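Iron-containing alcohol dehydrogenase (Ralstonia eutropha, PDB 3JZD) probably reduces maleylacetate to 3-oxoadipate with NADH or NADPH, as a homodimeric, NAD-binding member of the iron-containing alcohol dehydrogenase family. Local coordinates at residues E11-R16 with R147-T152; S168-L173 with H305-A310; T262-H267 with V309-I314; E319-A324 with L347-Y352. All coordinates share one frame; numbering follows the deposited sequence.

Interaction 1 of 4, residues E11-R16 with R147-T152; sequences EAHAAR and RVLPRT
L149 opens the contact by laying its CD2 methyl against H13, 3.5 Å from H13 CB and 3.7 Å from H13 CG, the two side chains crossing at a slant. L149 carries CG anti to its backbone N (chi1 -168°), which sends the branch across to the histidine. H13 NE2 in turn is hydrogen-bonded to G235 O. P150 contributes its carbonyl: one water donates to both A14 O (2.7 Å) and P150 O (3.0 Å), bridging two segments with no direct hydrogen bond between them. At R151 a second water accepts from R16 N at 2.9 Å and reaches R151 O weakly. Strand 8-19 is interrupted at H13-A14, and the waters stand in for direct pairing until R16 bonds V153. T152 closes the gap, its CA-H pointing at R16 O (CA to O 3.4 Å), while T152 OG1 lies 3.8 Å from R16 CD, the two side chains running alongside each other. The extended R16 forms salt bridges with E30 and with E11 of the second subunit. T152 begins strand 152-155, parallel to strand 8-19; the latter, outermost in this chain's sheet, pairs antiparallel with the second subunit, so the sheet crosses the interface, and V148 packs on helix 99-112.

Interaction 2 of 4, residues S168-L173 with H305-A310; sequences SVTSAL and HGAPVA
V169 and T170 present methyl groups to A307 through their first torsions: with V169 CG1 anti to the backbone N (chi1 -177°), CG2 is directed at H305 and CG1 at A307, while T170, at chi1 64°, holds CG2 opposite its own carbonyl carbon and over A307. This is a helix-against-loop contact in the helical C-terminal part of the iron-containing alcohol dehydrogenase fold, where helix 165-182 meets the turn leaving helix 294-304. That turn is a Schellman motif with G306 at the C-prime position, its positive phi reversing the chain; A307 N returns to A302 O and G306 N to Q303 O. The reversal delivers A307 to the helix surface, where its single methyl touches both V169 CG1 (4.1 Å) and T170 CG2 (3.7 Å).

V169 CG2 fits beside H305, just ahead of G306, 3.7 Å from H305 O and 4.0 Å from H305 CB, the two side chains crossing at about a right angle. Beyond CB the histidine swings away, ND1 bonding to L301 O and its ring meeting F211 edge-to-face. No hydrogen bond links the two segments, and the polar end of T170 is served from other directions: OG1 bonds to G166 O in its own helix and to E259 OE2 on helix 257-272. The hydroxyl thus faces polar partners while the methyl faces the loop. The T170 side chain lies about 7 Å from the bound NAD, which places this packing close to the cofactor pocket. Further along the loop, T170 CG2 also comes 4.3 Å from P308 CD.

Interaction 3 of 4, residues T262-H267 with V309-I314; sequences TIVLPH and VALRDI
I263 points straight into the loop 309-314, joining helix 257-272 to the connection between helices 294-304 and 321-328 in the helical C-terminal part, and its two branches part there to meet different groups. CG1 sits over the V309 backbone, 3.7 Å from V309 CA, and carries CD1 onward to I314; the two isoleucines reach toward each other tip to tip, with I263 CD1 3.6 Å from I314 CG1. CG2 takes the other side, placed anti to the backbone N by chi1 of -66° for CG1, and lies 3.7 Å from L311 CD2. The L311 side chain leaves its backbone alongside the helix, but its end comes nearer, so that CD2 covers I263 CB as well and approaches V264 CG2 at 4.3 Å. V309, by contrast, turns its own side chain away, onto F299 and Q303 of helix 294-304, and offers its main chain instead.

Residues 311-313 form a short 3-10 turn, with D313 N bonded to A310 O; the backbone of V309 and A310 and the side chains of L311 and I314 together line the site of I263. One turn on, H267 ND1 donates to the backbone I263 O at 3.2 Å, the oxygen lying 9° from the imidazole plane and the N-H...O angle being 144°. The bond spans the kink at P266-H267. H267 NE2 in turn bonds V355 O.

Loop carbonyls lie close to these methyls, I263 CD1 3.5 Å from A310 O and CG2 3.5 Å from V309 O. With no hydrogen bond between the two segments, the cohesion comes from shape and from burial of apolar surface.

Interaction 4 of 4, residues E319-A324 with L347-Y352; sequences EDLDRA and LLQAAY
Helices 321-328 and 341-353 come together with L321 and L348 as the nearest pair, their CA atoms 6.6 Å apart. It is a helix-to-helix packing within the helical C-terminal part of the iron-containing alcohol dehydrogenase fold. L321 does most of the filling: with its CG anti to the carbonyl carbon (chi1 -64°), the side chain lies against L348, Q349 and Y352. CD2 rests near L348 O at 3.9 Å, whereas CD1 meets Y352 CB at 3.7 Å and lies at a slant to the phenol ring, the two side chains crossing at about a right angle. One turn on, A324 gives its CB methyl to L348 CD1, also at 3.9 Å.

Q349 bends at chi2 (67°) so that its amide curls back over L321. Both ends of that amide are engaged, OE1 accepting from R345 NH1 and NE2 donating to E353 and E318. This should fix the amide's rotation. D322 joins the same arginine through R345 NE, a salt bridge flanking the apolar packing. A bound calcium ion lies about 6 Å from the Y352 side chain. At the polar margin, Q349 OE1 is 3.4 Å from the L321 CD1 methyl.

How the interactions relate
Following the chain from the N terminus, interaction 1 closes first, joining strand 8-19 to the approach of strand 152-155 across nearly the whole nucleotide-binding part. It stands apart, its centre 29 Å from that of interaction 2, on the opposite side of the chain's centre. Interaction 2 then closes a long, largely helical span from helix 165-182 to the segment after helix 294-304. Interaction 3 opens within that span and ends slightly further on, so the two overlap, sharing V309 and A310; T262 also packs on T170 and L173. Interaction 4 follows in series, closing the short connection between helices 321-328 and 341-353; A351 O and Y352 O probably accept from L311 N and R312 N.

Interaction 1 of 4, residues E11-R16 with R147-T152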
loop_
_atom_site.group_PDB
_atom_site.type_symbol
_atom_site.label_atom_id
_atom_site.label_comp_id
_atom_site.label_asym_id
_atom_site.label_seq_id
_atom_site.Cartn_x
_atom_site.Cartn_y
_atom_site.Cartn_z
ATOM N N GLU A 11 -4.877 -7.300 -2.792
ATOM C CA GLU A 11 -4.168 -7.204 -4.040
ATOM C C GLU A 11 -3.721 -5.772 -4.239
ATOM O O GLU A 11 -4.487 -4.793 -4.008
ATOM C CB GLU A 11 -5.022 -7.684 -5.196
ATOM C CG GLU A 11 -5.001 -9.181 -5.304
ATOM C CD GLU A 11 -5.841 -9.733 -6.441
ATOM O OE1 GLU A 11 -7.005 -9.240 -6.597
ATOM O OE2 GLU A 11 -5.334 -10.691 -7.122
ATOM N N ALA A 12 -2.461 -5.633 -4.600
ATOM C CA ALA A 12 -1.971 -4.322 -4.914
ATOM C C ALA A 12 -1.658 -4.349 -6.399
ATOM O O ALA A 12 -1.076 -5.311 -6.915
ATOM C CB ALA A 12 -0.741 -3.995 -4.100
ATOM N N HIS A 13 -2.076 -3.290 -7.081
ATOM C CA HIS A 13 -1.716 -3.080 -8.475
ATOM C C HIS A 13 -0.246 -2.596 -8.516
ATOM O O HIS A 13 0.175 -1.926 -7.594
ATOM C CB HIS A 13 -2.579 -1.952 -9.063
ATOM C CG HIS A 13 -4.058 -2.216 -9.085
ATOM N ND1 HIS A 13 -4.629 -3.237 -9.819
ATOM C CD2 HIS A 13 -5.092 -1.529 -8.539
ATOM C CE1 HIS A 13 -5.942 -3.195 -9.681
ATOM N NE2 HIS A 13 -6.250 -2.176 -8.897
ATOM N N ALA A 14 0.550 -2.943 -9.528
ATOM C CA ALA A 14 1.858 -2.280 -9.697
ATOM C C ALA A 14 1.591 -0.759 -9.812
ATOM O O ALA A 14 0.550 -0.321 -10.353
ATOM C CB ALA A 14 2.559 -2.733 -10.949
ATOM N N ALA A 15 2.505 0.031 -9.286
ATOM C CA ALA A 15 2.344 1.459 -9.230
ATOM C C ALA A 15 3.694 2.169 -9.237
ATOM O O ALA A 15 4.658 1.668 -8.703
ATOM C CB ALA A 15 1.628 1.802 -7.982
ATOM N N ARG A 16 3.767 3.323 -9.883
ATOM C CA ARG A 16 4.938 4.172 -9.795
ATOM C C ARG A 16 4.345 5.590 -9.651
ATOM O O ARG A 16 3.667 6.070 -10.547
ATOM C CB ARG A 16 5.848 4.022 -11.003
ATOM C CG ARG A 16 7.033 5.001 -10.979
ATOM C CD ARG A 16 7.956 4.810 -12.166
ATOM N NE ARG A 16 8.941 5.881 -12.146
ATOM C CZ ARG A 16 10.012 5.900 -11.352
ATOM N NH1 ARG A 16 10.269 4.903 -10.513
ATOM N NH2 ARG A 16 10.816 6.938 -11.372
ATOM N N ARG A 147 -5.107 -3.005 -18.438
ATOM C CA ARG A 147 -4.579 -2.260 -19.566
ATOM C C ARG A 147 -4.767 -0.746 -19.473
ATOM O O ARG A 147 -3.941 0.004 -19.986
ATOM C CB ARG A 147 -5.375 -2.784 -20.751
ATOM C CG ARG A 147 -4.782 -2.775 -22.118
ATOM C CD ARG A 147 -5.675 -3.679 -22.987
ATOM N NE ARG A 147 -5.003 -4.080 -24.200
ATOM C CZ ARG A 147 -4.969 -3.364 -25.317
ATOM N NH1 ARG A 147 -5.569 -2.179 -25.369
ATOM N NH2 ARG A 147 -4.321 -3.826 -26.388
ATOM N N VAL A 148 -5.838 -0.291 -18.812
ATOM C CA VAL A 148 -6.139 1.144 -18.689
ATOM C C VAL A 148 -5.512 1.818 -17.476
ATOM O O VAL A 148 -5.525 3.025 -17.386
ATOM C CB VAL A 148 -7.669 1.430 -18.739
ATOM C CG1 VAL A 148 -8.275 0.689 -19.944
ATOM C CG2 VAL A 148 -8.385 1.030 -17.431
ATOM N N LEU A 149 -5.018 1.027 -16.525
ATOM C CA LEU A 149 -4.325 1.533 -15.361
ATOM C C LEU A 149 -3.033 2.287 -15.801
ATOM O O LEU A 149 -2.160 1.715 -16.449
ATOM C CB LEU A 149 -3.998 0.366 -14.412
ATOM C CG LEU A 149 -3.509 0.706 -13.006
ATOM C CD1 LEU A 149 -4.601 1.438 -12.200
ATOM C CD2 LEU A 149 -3.022 -0.561 -12.284
ATOM N N PRO A 150 -2.933 3.593 -15.504
ATOM C CA PRO A 150 -1.707 4.319 -15.834
ATOM C C PRO A 150 -0.445 3.691 -15.262
ATOM O O PRO A 150 -0.454 3.203 -14.134
ATOM C CB PRO A 150 -1.957 5.699 -15.214
ATOM C CG PRO A 150 -3.458 5.882 -15.360
ATOM C CD PRO A 150 -3.976 4.499 -14.997
ATOM N N ARG A 151 0.618 3.642 -16.046
ATOM C CA ARG A 151 1.869 3.035 -15.578
ATOM C C ARG A 151 2.538 3.923 -14.548
ATOM O O ARG A 151 3.184 3.424 -13.639
ATOM C CB ARG A 151 2.860 2.894 -16.717
ATOM C CG ARG A 151 2.397 2.077 -17.884
ATOM C CD ARG A 151 2.179 0.602 -17.580
ATOM N NE ARG A 151 1.366 0.113 -18.680
ATOM C CZ ARG A 151 1.823 -0.289 -19.874
ATOM N NH1 ARG A 151 3.125 -0.348 -20.139
ATOM N NH2 ARG A 151 0.962 -0.652 -20.820
ATOM N N THR A 152 2.432 5.245 -14.746
ATOM C CA THR A 152 3.053 6.216 -13.887
ATOM C C THR A 152 2.138 7.383 -13.672
ATOM O O THR A 152 1.455 7.827 -14.589
ATOM C CB THR A 152 4.384 6.676 -14.503
ATOM O OG1 THR A 152 5.201 5.514 -14.716
ATOM C CG2 THR A 152 5.141 7.736 -13.613
HETATM O O HOH W 1 0.350 0.522 -12.932
HETATM O O HOH W 2 1.283 3.897 -11.265
#

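Interaction 2 of 4, residues S168-L173 with H305-A310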
loop_
_atom_site.group_PDB
_atom_site.type_symbol
_atom_site.label_atom_id
_atom_site.label_comp_id
_atom_site.label_asym_id
_atom_site.label_seq_id
_atom_site.Cartn_x
_atom_site.Cartn_y
_atom_site.Cartn_z
ATOM N N SER A 168 -12.072 22.580 -5.906
ATOM C CA SER A 168 -11.060 22.089 -4.957
ATOM C C SER A 168 -11.796 21.412 -3.804
ATOM O O SER A 168 -11.348 20.373 -3.300
ATOM C CB SER A 168 -10.152 23.208 -4.444
ATOM O OG SER A 168 -9.363 23.800 -5.484
ATOM N N VAL A 169 -12.925 21.993 -3.387
ATOM C CA VAL A 169 -13.718 21.405 -2.297
ATOM C C VAL A 169 -14.501 20.177 -2.748
ATOM O O VAL A 169 -14.399 19.099 -2.124
ATOM C CB VAL A 169 -14.687 22.435 -1.656
ATOM C CG1 VAL A 169 -15.457 21.830 -0.473
ATOM C CG2 VAL A 169 -13.907 23.684 -1.183
ATOM N N THR A 170 -15.225 20.329 -3.853
ATOM C CA THR A 170 -16.112 19.285 -4.328
ATOM C C THR A 170 -15.378 18.042 -4.841
ATOM O O THR A 170 -15.794 16.896 -4.557
ATOM C CB THR A 170 -17.149 19.817 -5.328
ATOM O OG1 THR A 170 -16.489 20.295 -6.490
ATOM C CG2 THR A 170 -18.041 20.928 -4.678
ATOM N N SER A 171 -14.240 18.248 -5.495
ATOM C CA SER A 171 -13.453 17.106 -5.943
ATOM C C SER A 171 -12.866 16.431 -4.701
ATOM O O SER A 171 -12.710 15.242 -4.678
ATOM C CB SER A 171 -12.326 17.529 -6.884
ATOM O OG SER A 171 -11.613 16.387 -7.372
ATOM N N ALA A 172 -12.569 17.205 -3.672
ATOM C CA ALA A 172 -11.984 16.663 -2.455
ATOM C C ALA A 172 -12.980 15.758 -1.756
ATOM O O ALA A 172 -12.593 14.736 -1.199
ATOM C CB ALA A 172 -11.507 17.789 -1.538
ATOM N N LEU A 173 -14.269 16.132 -1.788
ATOM C CA LEU A 173 -15.332 15.298 -1.191
ATOM C C LEU A 173 -15.606 14.078 -2.045
ATOM O O LEU A 173 -15.898 13.013 -1.514
ATOM C CB LEU A 173 -16.587 16.138 -0.880
ATOM C CG LEU A 173 -16.307 16.900 0.431
ATOM C CD1 LEU A 173 -16.985 18.180 0.550
ATOM C CD2 LEU A 173 -16.657 15.952 1.601
ATOM N N HIS A 305 -17.234 25.621 3.439
ATOM C CA HIS A 305 -16.263 26.077 2.466
ATOM C C HIS A 305 -16.875 26.365 1.114
ATOM O O HIS A 305 -16.231 26.190 0.105
ATOM C CB HIS A 305 -15.108 25.091 2.351
ATOM C CG HIS A 305 -14.486 24.791 3.669
ATOM N ND1 HIS A 305 -14.786 23.654 4.376
ATOM C CD2 HIS A 305 -13.681 25.531 4.463
ATOM C CE1 HIS A 305 -14.150 23.680 5.533
ATOM N NE2 HIS A 305 -13.473 24.808 5.611
ATOM N N GLY A 306 -18.132 26.789 1.118
ATOM C CA GLY A 306 -18.771 27.261 -0.097
ATOM C C GLY A 306 -19.262 26.282 -1.142
ATOM O O GLY A 306 -19.674 26.713 -2.189
ATOM N N ALA A 307 -19.242 24.980 -0.887
ATOM C CA ALA A 307 -19.772 24.061 -1.889
ATOM C C ALA A 307 -21.307 24.026 -1.779
ATOM O O ALA A 307 -21.855 24.248 -0.704
ATOM C CB ALA A 307 -19.254 22.674 -1.674
ATOM N N PRO A 308 -21.981 23.716 -2.882
ATOM C CA PRO A 308 -23.434 23.500 -2.833
ATOM C C PRO A 308 -23.711 22.211 -2.036
ATOM O O PRO A 308 -22.882 21.278 -2.040
ATOM C CB PRO A 308 -23.820 23.308 -4.296
ATOM C CG PRO A 308 -22.596 22.966 -4.994
ATOM C CD PRO A 308 -21.432 23.535 -4.230
ATOM N N VAL A 309 -24.824 22.205 -1.300
ATOM C CA VAL A 309 -25.237 21.071 -0.475
ATOM C C VAL A 309 -26.658 20.575 -0.819
ATOM O O VAL A 309 -27.198 19.693 -0.150
ATOM C CB VAL A 309 -25.158 21.460 1.015
ATOM C CG1 VAL A 309 -23.701 21.754 1.417
ATOM C CG2 VAL A 309 -26.094 22.692 1.327
ATOM N N ALA A 310 -27.252 21.147 -1.863
ATOM C CA ALA A 310 -28.604 20.806 -2.284
ATOM C C ALA A 310 -28.567 20.528 -3.759
ATOM O O ALA A 310 -28.042 21.350 -4.524
ATOM C CB ALA A 310 -29.565 21.971 -1.971
#

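Interaction 3 of 4, residues T262-H267 with V309-I314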
loop_
_atom_site.group_PDB
_atom_site.type_symbol
_atom_site.label_atom_id
_atom_site.label_comp_id
_atom_site.label_asym_id
_atom_site.label_seq_id
_atom_site.Cartn_x
_atom_site.Cartn_y
_atom_site.Cartn_z
ATOM N N THR A 262 -20.450 15.563 -3.622
ATOM C CA THR A 262 -20.404 16.401 -2.452
ATOM C C THR A 262 -21.778 16.471 -1.746
ATOM O O THR A 262 -21.866 16.336 -0.557
ATOM C CB THR A 262 -19.945 17.802 -2.842
ATOM O OG1 THR A 262 -18.581 17.768 -3.242
ATOM C CG2 THR A 262 -20.111 18.789 -1.676
ATOM N N ILE A 263 -22.838 16.620 -2.512
ATOM C CA ILE A 263 -24.190 16.736 -1.990
ATOM C C ILE A 263 -24.753 15.428 -1.500
ATOM O O ILE A 263 -25.351 15.388 -0.454
ATOM C CB ILE A 263 -25.129 17.338 -3.076
ATOM C CG1 ILE A 263 -24.681 18.810 -3.368
ATOM C CG2 ILE A 263 -26.607 17.226 -2.627
ATOM C CD1 ILE A 263 -25.103 19.400 -4.782
ATOM N N VAL A 264 -24.556 14.360 -2.268
ATOM C CA VAL A 264 -25.094 13.045 -1.935
ATOM C C VAL A 264 -24.376 12.343 -0.750
ATOM O O VAL A 264 -25.024 11.687 0.064
ATOM C CB VAL A 264 -25.089 12.138 -3.203
ATOM C CG1 VAL A 264 -25.455 10.628 -2.857
ATOM C CG2 VAL A 264 -26.052 12.751 -4.245
ATOM N N LEU A 265 -23.059 12.488 -0.632
ATOM C CA LEU A 265 -22.326 11.769 0.398
ATOM C C LEU A 265 -22.945 11.779 1.820
ATOM O O LEU A 265 -23.167 10.738 2.399
ATOM C CB LEU A 265 -20.858 12.168 0.396
ATOM C CG LEU A 265 -20.004 11.417 1.391
ATOM C CD1 LEU A 265 -19.934 9.967 0.996
ATOM C CD2 LEU A 265 -18.546 12.106 1.422
ATOM N N PRO A 266 -23.237 12.942 2.386
ATOM C CA PRO A 266 -23.809 12.847 3.706
ATOM C C PRO A 266 -25.116 11.997 3.819
ATOM O O PRO A 266 -25.341 11.313 4.837
ATOM C CB PRO A 266 -24.109 14.324 4.038
ATOM C CG PRO A 266 -23.162 15.142 3.163
ATOM C CD PRO A 266 -23.148 14.330 1.894
ATOM N N HIS A 267 -25.976 12.067 2.794
ATOM C CA HIS A 267 -27.268 11.358 2.802
ATOM C C HIS A 267 -27.116 9.873 2.514
ATOM O O HIS A 267 -27.885 9.042 3.030
ATOM C CB HIS A 267 -28.233 12.041 1.827
ATOM C CG HIS A 267 -28.433 13.488 2.142
ATOM N ND1 HIS A 267 -27.735 14.499 1.503
ATOM C CD2 HIS A 267 -29.137 14.082 3.125
ATOM C CE1 HIS A 267 -28.062 15.656 2.047
ATOM N NE2 HIS A 267 -28.918 15.427 3.024
ATOM N N VAL A 309 -24.824 22.205 -1.300
ATOM C CA VAL A 309 -25.237 21.071 -0.475
ATOM C C VAL A 309 -26.658 20.575 -0.819
ATOM O O VAL A 309 -27.198 19.693 -0.150
ATOM C CB VAL A 309 -25.158 21.460 1.015
ATOM C CG1 VAL A 309 -23.701 21.754 1.417
ATOM C CG2 VAL A 309 -26.094 22.692 1.327
ATOM N N ALA A 310 -27.252 21.147 -1.863
ATOM C CA ALA A 310 -28.604 20.806 -2.284
ATOM C C ALA A 310 -28.567 20.528 -3.759
ATOM O O ALA A 310 -28.042 21.350 -4.524
ATOM C CB ALA A 310 -29.565 21.971 -1.971
ATOM N N LEU A 311 -29.119 19.384 -4.191
ATOM C CA LEU A 311 -29.174 19.068 -5.611
ATOM C C LEU A 311 -29.934 20.148 -6.367
ATOM O O LEU A 311 -29.716 20.366 -7.573
ATOM C CB LEU A 311 -29.843 17.690 -5.881
ATOM C CG LEU A 311 -29.178 16.443 -5.319
ATOM C CD1 LEU A 311 -30.075 15.240 -5.536
ATOM C CD2 LEU A 311 -27.734 16.252 -5.977
ATOM N N ARG A 312 -30.814 20.844 -5.665
ATOM C CA ARG A 312 -31.599 21.911 -6.254
ATOM C C ARG A 312 -30.667 22.949 -6.903
ATOM O O ARG A 312 -30.972 23.523 -7.931
ATOM C CB ARG A 312 -32.443 22.622 -5.173
ATOM C CG ARG A 312 -33.353 23.753 -5.730
ATOM C CD ARG A 312 -33.952 24.725 -4.683
ATOM N NE ARG A 312 -33.947 24.162 -3.332
ATOM C CZ ARG A 312 -32.936 24.284 -2.447
ATOM N NH1 ARG A 312 -31.821 24.962 -2.744
ATOM N NH2 ARG A 312 -33.039 23.723 -1.249
ATOM N N ASP A 313 -29.539 23.205 -6.252
ATOM C CA ASP A 313 -28.592 24.208 -6.709
ATOM C C ASP A 313 -27.654 23.815 -7.820
ATOM O O ASP A 313 -27.003 24.670 -8.341
ATOM C CB ASP A 313 -27.819 24.716 -5.530
ATOM C CG ASP A 313 -28.732 25.362 -4.533
ATOM O OD1 ASP A 313 -29.763 25.916 -4.967
ATOM O OD2 ASP A 313 -28.450 25.307 -3.324
ATOM N N ILE A 314 -27.618 22.548 -8.199
ATOM C CA ILE A 314 -26.752 22.099 -9.282
ATOM C C ILE A 314 -27.558 21.510 -10.440
ATOM O O ILE A 314 -27.076 20.653 -11.192
ATOM C CB ILE A 314 -25.610 21.151 -8.817
ATOM C CG1 ILE A 314 -26.180 19.871 -8.190
ATOM C CG2 ILE A 314 -24.711 21.849 -7.786
ATOM C CD1 ILE A 314 -25.279 18.619 -8.399
#

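Interaction 4 of 4, residues E319-A324 with L347-Y352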
loop_
_atom_site.group_PDB
_atom_site.type_symbol
_atom_site.label_atom_id
_atom_site.label_comp_id
_atom_site.label_asym_id
_atom_site.label_seq_id
_atom_site.Cartn_x
_atom_site.Cartn_y
_atom_site.Cartn_z
ATOM N N GLU A 319 -38.945 17.641 -9.906
ATOM C CA GLU A 319 -39.901 16.824 -10.626
ATOM C C GLU A 319 -39.311 15.529 -11.190
ATOM O O GLU A 319 -40.043 14.748 -11.716
ATOM C CB GLU A 319 -40.494 17.647 -11.791
ATOM C CG GLU A 319 -41.220 18.954 -11.338
ATOM C CD GLU A 319 -40.336 20.194 -11.149
ATOM O OE1 GLU A 319 -39.091 20.106 -11.269
ATOM O OE2 GLU A 319 -40.918 21.275 -10.873
ATOM N N ASP A 320 -38.000 15.352 -11.120
ATOM C CA ASP A 320 -37.315 14.153 -11.597
ATOM C C ASP A 320 -36.899 13.191 -10.476
ATOM O O ASP A 320 -36.317 12.146 -10.744
ATOM C CB ASP A 320 -36.033 14.560 -12.326
ATOM C CG ASP A 320 -36.273 15.058 -13.717
ATOM O OD1 ASP A 320 -37.306 14.678 -14.284
ATOM O OD2 ASP A 320 -35.398 15.789 -14.257
ATOM N N LEU A 321 -37.179 13.551 -9.229
ATOM C CA LEU A 321 -36.771 12.750 -8.102
ATOM C C LEU A 321 -37.493 11.421 -8.092
ATOM O O LEU A 321 -36.866 10.398 -7.822
ATOM C CB LEU A 321 -36.958 13.518 -6.782
ATOM C CG LEU A 321 -36.097 14.798 -6.579
ATOM C CD1 LEU A 321 -36.581 15.556 -5.294
ATOM C CD2 LEU A 321 -34.572 14.531 -6.526
ATOM N N ASP A 322 -38.790 11.406 -8.431
ATOM C CA ASP A 322 -39.506 10.152 -8.501
ATOM C C ASP A 322 -38.810 9.219 -9.502
ATOM O O ASP A 322 -38.623 8.033 -9.197
ATOM C CB ASP A 322 -40.952 10.322 -8.940
ATOM C CG ASP A 322 -41.819 11.102 -7.937
ATOM O OD1 ASP A 322 -41.565 11.090 -6.700
ATOM O OD2 ASP A 322 -42.793 11.722 -8.431
ATOM N N ARG A 323 -38.448 9.727 -10.687
ATOM C CA ARG A 323 -37.784 8.907 -11.688
ATOM C C ARG A 323 -36.404 8.463 -11.193
ATOM O O ARG A 323 -35.998 7.323 -11.386
ATOM C CB ARG A 323 -37.628 9.652 -13.004
ATOM C CG ARG A 323 -36.891 8.852 -14.090
ATOM C CD ARG A 323 -36.650 9.652 -15.375
ATOM N NE ARG A 323 -37.898 10.095 -15.977
ATOM C CZ ARG A 323 -38.616 9.425 -16.885
ATOM N NH1 ARG A 323 -38.211 8.266 -17.375
ATOM N NH2 ARG A 323 -39.762 9.931 -17.316
ATOM N N ALA A 324 -35.700 9.367 -10.550
ATOM C CA ALA A 324 -34.399 9.055 -9.992
ATOM C C ALA A 324 -34.492 7.898 -8.992
ATOM O O ALA A 324 -33.588 7.058 -8.939
ATOM C CB ALA A 324 -33.787 10.314 -9.322
ATOM N N LEU A 347 -34.091 9.818 0.787
ATOM C CA LEU A 347 -32.681 10.212 0.697
ATOM C C LEU A 347 -32.596 11.279 -0.365
ATOM O O LEU A 347 -32.026 12.323 -0.151
ATOM C CB LEU A 347 -31.794 9.023 0.282
ATOM C CG LEU A 347 -30.280 9.202 0.027
ATOM C CD1 LEU A 347 -29.574 7.826 -0.052
ATOM C CD2 LEU A 347 -29.987 10.090 -1.274
ATOM N N LEU A 348 -33.185 11.004 -1.513
ATOM C CA LEU A 348 -33.159 11.933 -2.640
ATOM C C LEU A 348 -33.811 13.284 -2.346
ATOM O O LEU A 348 -33.338 14.323 -2.822
ATOM C CB LEU A 348 -33.843 11.270 -3.836
ATOM C CG LEU A 348 -33.022 10.205 -4.554
ATOM C CD1 LEU A 348 -33.872 9.413 -5.504
ATOM C CD2 LEU A 348 -31.882 10.874 -5.285
ATOM N N GLN A 349 -34.898 13.280 -1.569
ATOM C CA GLN A 349 -35.604 14.509 -1.256
ATOM C C GLN A 349 -34.699 15.379 -0.354
ATOM O O GLN A 349 -34.594 16.595 -0.543
ATOM C CB GLN A 349 -36.907 14.221 -0.526
ATOM C CG GLN A 349 -37.767 15.458 -0.302
ATOM C CD GLN A 349 -38.294 16.005 -1.614
ATOM O OE1 GLN A 349 -38.584 15.240 -2.537
ATOM N NE2 GLN A 349 -38.425 17.306 -1.707
ATOM N N ALA A 350 -34.090 14.746 0.649
ATOM C CA ALA A 350 -33.181 15.433 1.578
ATOM C C ALA A 350 -31.941 16.003 0.861
ATOM O O ALA A 350 -31.492 17.098 1.164
ATOM C CB ALA A 350 -32.757 14.476 2.743
ATOM N N ALA A 351 -31.406 15.247 -0.071
ATOM C CA ALA A 351 -30.272 15.682 -0.900
ATOM C C ALA A 351 -30.703 16.871 -1.784
ATOM O O ALA A 351 -29.944 17.859 -1.930
ATOM C CB ALA A 351 -29.764 14.520 -1.793
ATOM N N TYR A 352 -31.924 16.785 -2.330
ATOM C CA TYR A 352 -32.496 17.854 -3.183
ATOM C C TYR A 352 -32.561 19.168 -2.421
ATOM O O TYR A 352 -32.140 20.217 -2.905
ATOM C CB TYR A 352 -33.903 17.504 -3.712
ATOM C CG TYR A 352 -34.504 18.637 -4.507
ATOM C CD1 TYR A 352 -34.104 18.876 -5.800
ATOM C CD2 TYR A 352 -35.385 19.527 -3.927
ATOM C CE1 TYR A 352 -34.590 19.939 -6.512
ATOM C CE2 TYR A 352 -35.886 20.597 -4.645
ATOM C CZ TYR A 352 -35.483 20.791 -5.926
ATOM O OH TYR A 352 -35.975 21.836 -6.651
#